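Local coordinates for succinate--CoA ligase subunit alpha (Campylobacter jejuni, PDB 6MEL), which is the alpha subunit of a two-subunit CoA ligase, with a Rossmann-type CoA-binding domain and a CoA-ligase domain, at residues Ala66-Val78 and Gly89-Pro101. Numbering follows the deposited sequence.
Sequences ADVSLIFVPAFAV and GIKLAVVITEHTP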
loop_
_atom_site.group_PDB
_atom_site.type_symbol
_atom_site.label_atom_id
_atom_site.label_comp_id
_atom_site.label_asym_id
_atom_site.label_seq_id
_atom_site.Cartn_x
_atom_site.Cartn_y
_atom_site.Cartn_z
ATOM N N ALA A 66 20.518 -15.087 -21.046
ATOM C CA ALA A 66 19.997 -14.827 -19.664
ATOM C C ALA A 66 18.507 -15.186 -19.584
ATOM O O ALA A 66 17.789 -14.955 -20.537
ATOM C CB ALA A 66 20.184 -13.370 -19.330
ATOM N N ASP A 67 18.063 -15.760 -18.462
ATOM C CA ASP A 67 16.633 -15.963 -18.274
ATOM C C ASP A 67 16.157 -15.391 -16.943
ATOM O O ASP A 67 15.022 -15.661 -16.525
ATOM C CB ASP A 67 16.215 -17.412 -18.523
ATOM C CG ASP A 67 16.792 -18.433 -17.575
ATOM O OD1 ASP A 67 17.464 -18.039 -16.608
ATOM O OD2 ASP A 67 16.593 -19.620 -17.855
ATOM N N VAL A 68 16.993 -14.558 -16.321
ATOM C CA VAL A 68 16.625 -13.852 -15.128
ATOM C C VAL A 68 16.871 -12.364 -15.364
ATOM O O VAL A 68 17.897 -12.014 -15.868
ATOM C CB VAL A 68 17.395 -14.384 -13.907
ATOM C CG1 VAL A 68 16.982 -13.655 -12.652
ATOM C CG2 VAL A 68 17.189 -15.890 -13.754
ATOM N N SER A 69 15.904 -11.518 -15.000
ATOM C CA SER A 69 16.046 -10.097 -15.140
ATOM C C SER A 69 15.837 -9.402 -13.795
ATOM O O SER A 69 14.955 -9.780 -12.976
ATOM C CB SER A 69 15.081 -9.561 -16.170
ATOM O OG SER A 69 15.282 -8.169 -16.342
ATOM N N LEU A 70 16.589 -8.326 -13.603
ATOM C CA LEU A 70 16.517 -7.469 -12.412
ATOM C C LEU A 70 16.089 -6.075 -12.890
ATOM O O LEU A 70 16.795 -5.434 -13.719
ATOM C CB LEU A 70 17.887 -7.450 -11.737
ATOM C CG LEU A 70 18.070 -6.464 -10.577
ATOM C CD1 LEU A 70 17.086 -6.694 -9.452
ATOM C CD2 LEU A 70 19.473 -6.602 -10.022
ATOM N N ILE A 71 14.930 -5.618 -12.407
ATOM C CA ILE A 71 14.233 -4.462 -12.993
ATOM C C ILE A 71 14.245 -3.268 -12.037
ATOM O O ILE A 71 13.671 -3.322 -10.926
ATOM C CB ILE A 71 12.805 -4.856 -13.382
ATOM C CG1 ILE A 71 12.818 -6.034 -14.365
ATOM C CG2 ILE A 71 12.048 -3.642 -13.900
ATOM C CD1 ILE A 71 11.482 -6.422 -14.907
ATOM N N PHE A 72 14.854 -2.167 -12.495
ATOM C CA PHE A 72 15.015 -0.919 -11.732
ATOM C C PHE A 72 14.287 0.261 -12.386
ATOM O O PHE A 72 14.416 1.381 -11.894
ATOM C CB PHE A 72 16.483 -0.488 -11.632
ATOM C CG PHE A 72 17.292 -1.287 -10.638
ATOM C CD1 PHE A 72 17.162 -1.041 -9.276
ATOM C CD2 PHE A 72 18.196 -2.257 -11.057
ATOM C CE1 PHE A 72 17.905 -1.765 -8.345
ATOM C CE2 PHE A 72 18.941 -2.984 -10.122
ATOM C CZ PHE A 72 18.782 -2.746 -8.776
ATOM N N VAL A 73 13.478 0.015 -13.426
ATOM C CA VAL A 73 12.894 1.100 -14.189
ATOM C C VAL A 73 11.881 1.855 -13.324
ATOM O O VAL A 73 11.334 1.324 -12.361
ATOM C CB VAL A 73 12.226 0.616 -15.479
ATOM C CG1 VAL A 73 13.202 -0.145 -16.365
ATOM C CG2 VAL A 73 10.948 -0.188 -15.160
ATOM N N PRO A 74 11.603 3.127 -13.655
ATOM C CA PRO A 74 10.659 3.915 -12.883
ATOM C C PRO A 74 9.248 3.303 -12.919
ATOM O O PRO A 74 8.922 2.497 -13.769
ATOM C CB PRO A 74 10.641 5.278 -13.606
ATOM C CG PRO A 74 11.925 5.304 -14.466
ATOM C CD PRO A 74 12.149 3.855 -14.828
ATOM N N ALA A 75 8.431 3.737 -11.970
ATOM C CA ALA A 75 7.123 3.198 -11.710
ATOM C C ALA A 75 6.237 3.221 -12.964
ATOM O O ALA A 75 5.481 2.258 -13.182
ATOM C CB ALA A 75 6.503 3.980 -10.579
ATOM N N PHE A 76 6.362 4.270 -13.789
ATOM C CA PHE A 76 5.541 4.411 -14.943
ATOM C C PHE A 76 5.916 3.393 -16.024
ATOM O O PHE A 76 5.152 3.255 -16.966
ATOM C CB PHE A 76 5.544 5.844 -15.491
ATOM C CG PHE A 76 6.911 6.370 -15.891
ATOM C CD1 PHE A 76 7.510 5.973 -17.077
ATOM C CD2 PHE A 76 7.573 7.298 -15.090
ATOM C CE1 PHE A 76 8.770 6.454 -17.446
ATOM C CE2 PHE A 76 8.836 7.777 -15.449
ATOM C CZ PHE A 76 9.426 7.361 -16.635
ATOM N N ALA A 77 7.074 2.730 -15.898
ATOM C CA ALA A 77 7.601 1.835 -16.926
ATOM C C ALA A 77 7.518 0.367 -16.480
ATOM O O ALA A 77 7.797 -0.544 -17.273
ATOM C CB ALA A 77 9.047 2.238 -17.292
ATOM N N VAL A 78 7.163 0.125 -15.225
ATOM C CA VAL A 78 7.327 -1.217 -14.611
ATOM C C VAL A 78 6.455 -2.244 -15.353
ATOM O O VAL A 78 6.921 -3.302 -15.727
ATOM C CB VAL A 78 7.067 -1.228 -13.083
ATOM C CG1 VAL A 78 6.824 -2.654 -12.559
ATOM C CG2 VAL A 78 8.227 -0.585 -12.303
ATOM N N GLY A 89 10.920 -14.227 -23.104
ATOM C CA GLY A 89 11.284 -15.569 -22.570
ATOM C C GLY A 89 12.019 -15.533 -21.224
ATOM O O GLY A 89 12.480 -16.581 -20.744
ATOM N N ILE A 90 12.078 -14.377 -20.543
ATOM C CA ILE A 90 12.575 -14.366 -19.160
ATOM C C ILE A 90 11.717 -15.278 -18.273
ATOM O O ILE A 90 10.512 -15.282 -18.400
ATOM C CB ILE A 90 12.645 -12.931 -18.618
ATOM C CG1 ILE A 90 13.619 -12.088 -19.440
ATOM C CG2 ILE A 90 13.000 -12.920 -17.137
ATOM C CD1 ILE A 90 15.078 -12.553 -19.353
ATOM N N LYS A 91 12.366 -16.026 -17.361
ATOM C CA LYS A 91 11.684 -16.987 -16.492
ATOM C C LYS A 91 11.471 -16.451 -15.071
ATOM O O LYS A 91 10.577 -16.890 -14.395
ATOM C CB LYS A 91 12.451 -18.305 -16.461
ATOM C CG LYS A 91 12.461 -19.030 -17.811
ATOM C CD LYS A 91 11.090 -19.164 -18.456
ATOM C CE LYS A 91 11.130 -19.511 -19.938
ATOM N NZ LYS A 91 9.910 -19.027 -20.641
ATOM N N LEU A 92 12.249 -15.465 -14.663
ATOM C CA LEU A 92 12.183 -14.862 -13.340
ATOM C C LEU A 92 12.563 -13.379 -13.486
ATOM O O LEU A 92 13.625 -13.056 -13.981
ATOM C CB LEU A 92 13.141 -15.572 -12.368
ATOM C CG LEU A 92 13.143 -14.977 -10.949
ATOM C CD1 LEU A 92 11.800 -15.201 -10.260
ATOM C CD2 LEU A 92 14.246 -15.565 -10.077
ATOM N N ALA A 93 11.649 -12.491 -13.098
ATOM C CA ALA A 93 11.871 -11.058 -13.089
ATOM C C ALA A 93 11.754 -10.554 -11.658
ATOM O O ALA A 93 10.714 -10.738 -11.015
ATOM C CB ALA A 93 10.869 -10.363 -13.980
ATOM N N VAL A 94 12.824 -9.912 -11.196
ATOM C CA VAL A 94 12.899 -9.349 -9.895
ATOM C C VAL A 94 12.660 -7.845 -10.016
ATOM O O VAL A 94 13.444 -7.129 -10.647
ATOM C CB VAL A 94 14.266 -9.669 -9.259
ATOM C CG1 VAL A 94 14.361 -9.100 -7.868
ATOM C CG2 VAL A 94 14.556 -11.158 -9.241
ATOM N N VAL A 95 11.582 -7.345 -9.415
ATOM C CA VAL A 95 11.164 -5.964 -9.679
ATOM C C VAL A 95 11.289 -5.153 -8.377
ATOM O O VAL A 95 10.509 -5.351 -7.465
ATOM C CB VAL A 95 9.722 -5.892 -10.230
ATOM C CG1 VAL A 95 9.333 -4.467 -10.565
ATOM C CG2 VAL A 95 9.501 -6.811 -11.418
ATOM N N ILE A 96 12.209 -4.200 -8.351
ATOM C CA ILE A 96 12.530 -3.447 -7.152
ATOM C C ILE A 96 11.553 -2.297 -6.923
ATOM O O ILE A 96 11.159 -2.064 -5.773
ATOM C CB ILE A 96 13.971 -2.911 -7.227
ATOM C CG1 ILE A 96 14.981 -4.048 -7.433
ATOM C CG2 ILE A 96 14.298 -2.064 -6.010
ATOM C CD1 ILE A 96 14.871 -5.188 -6.440
ATOM N N THR A 97 11.197 -1.590 -8.001
ATOM C CA THR A 97 10.602 -0.258 -7.970
ATOM C C THR A 97 9.269 -0.254 -7.200
ATOM O O THR A 97 8.461 -1.189 -7.291
ATOM C CB THR A 97 10.349 0.207 -9.408
ATOM O OG1 THR A 97 11.598 0.030 -10.087
ATOM C CG2 THR A 97 9.846 1.629 -9.531
ATOM N N GLU A 98 9.089 0.813 -6.418
ATOM C CA GLU A 98 7.875 1.116 -5.675
ATOM C C GLU A 98 6.990 2.074 -6.506
ATOM O O GLU A 98 7.471 2.737 -7.405
ATOM C CB GLU A 98 8.239 1.763 -4.327
ATOM C CG GLU A 98 7.024 1.951 -3.393
ATOM C CD GLU A 98 7.330 2.198 -1.904
ATOM O OE1 GLU A 98 8.438 2.742 -1.674
ATOM O OE2 GLU A 98 6.468 1.822 -0.978
ATOM N N HIS A 99 5.701 2.137 -6.153
ATOM C CA HIS A 99 4.683 3.078 -6.665
ATOM C C HIS A 99 4.206 2.688 -8.064
ATOM O O HIS A 99 3.703 3.540 -8.805
ATOM C CB HIS A 99 5.146 4.554 -6.557
ATOM C CG HIS A 99 5.545 4.966 -5.189
ATOM N ND1 HIS A 99 4.712 4.771 -4.080
ATOM C CD2 HIS A 99 6.704 5.486 -4.715
ATOM C CE1 HIS A 99 5.317 5.209 -2.993
ATOM N NE2 HIS A 99 6.560 5.606 -3.349
ATOM N N THR A 100 4.324 1.397 -8.436
ATOM C CA THR A 100 3.748 0.935 -9.710
ATOM C C THR A 100 2.221 1.000 -9.616
ATOM O O THR A 100 1.644 0.497 -8.655
ATOM C CB THR A 100 4.210 -0.491 -10.054
ATOM O OG1 THR A 100 5.634 -0.531 -10.089
ATOM C CG2 THR A 100 3.650 -0.977 -11.374
ATOM N N PRO A 101 1.494 1.614 -10.569
ATOM C CA PRO A 101 0.033 1.549 -10.550
ATOM C C PRO A 101 -0.464 0.096 -10.439
ATOM O O PRO A 101 0.059 -0.799 -11.111
ATOM C CB PRO A 101 -0.367 2.251 -11.863
ATOM C CG PRO A 101 0.789 3.191 -12.155
ATOM C CD PRO A 101 2.010 2.405 -11.703
#
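Thr97 reaches across to the chain just beyond strand 68-71, and its OG1 donates a hydrogen bond to Val73 O at 2.6 Å. The hydroxyl comes in tilted 26° from the carbonyl plane. OG1 stands anti to its own carbonyl carbon (chi1 -52°), while methyl CG2 packs against Ala75 N at 3.5 Å. Ala75 CB in turn sits 3.3 Å from His99 O.

Ahead of these residues in the chain, strands 68-71 and 92-95 run parallel. Ser69 and Ile71 bond through both N and O, alternating between Leu92 O, Val94 N, Val94 O and Ile96 N. Asp67 O extends the ladder to Lys91 N, with a weak second bond from Leu92 N.

On one face, Leu70 CD1 meets Val94 CG1 at 4.0 Å and also touches Ile96 CG1. Phe72 and Ile96 lie side by side and point the same way, with Phe72 ring atom CE1 3.8 Å from Ile96 CG1. On the other face, Ile71 runs alongside Val95. Its extended chain (chi2 -175°) carries Ile71 CD1 out to touch both Val95 CG2 and Ala93 CB. Val78 crosses Val95 at a slant, Val78 CG1 to Val95 CG1 at 3.7 Å. Val78 meets Thr100 at about a right angle, with Val78 CB 3.4 Å from Thr100 OG1. Ser69 OG, also on this face, bonds to Gln14 OE1.

The contact joins the two strands of a beta-alpha-beta unit of the Rossmann-type domain. Helix 78-87 links them and packs on Val95 and Ile90. Strand 10-14 flanks strand 68-71, strand 118-120 flanks strand 92-95, and helix 19-31 covers Phe72.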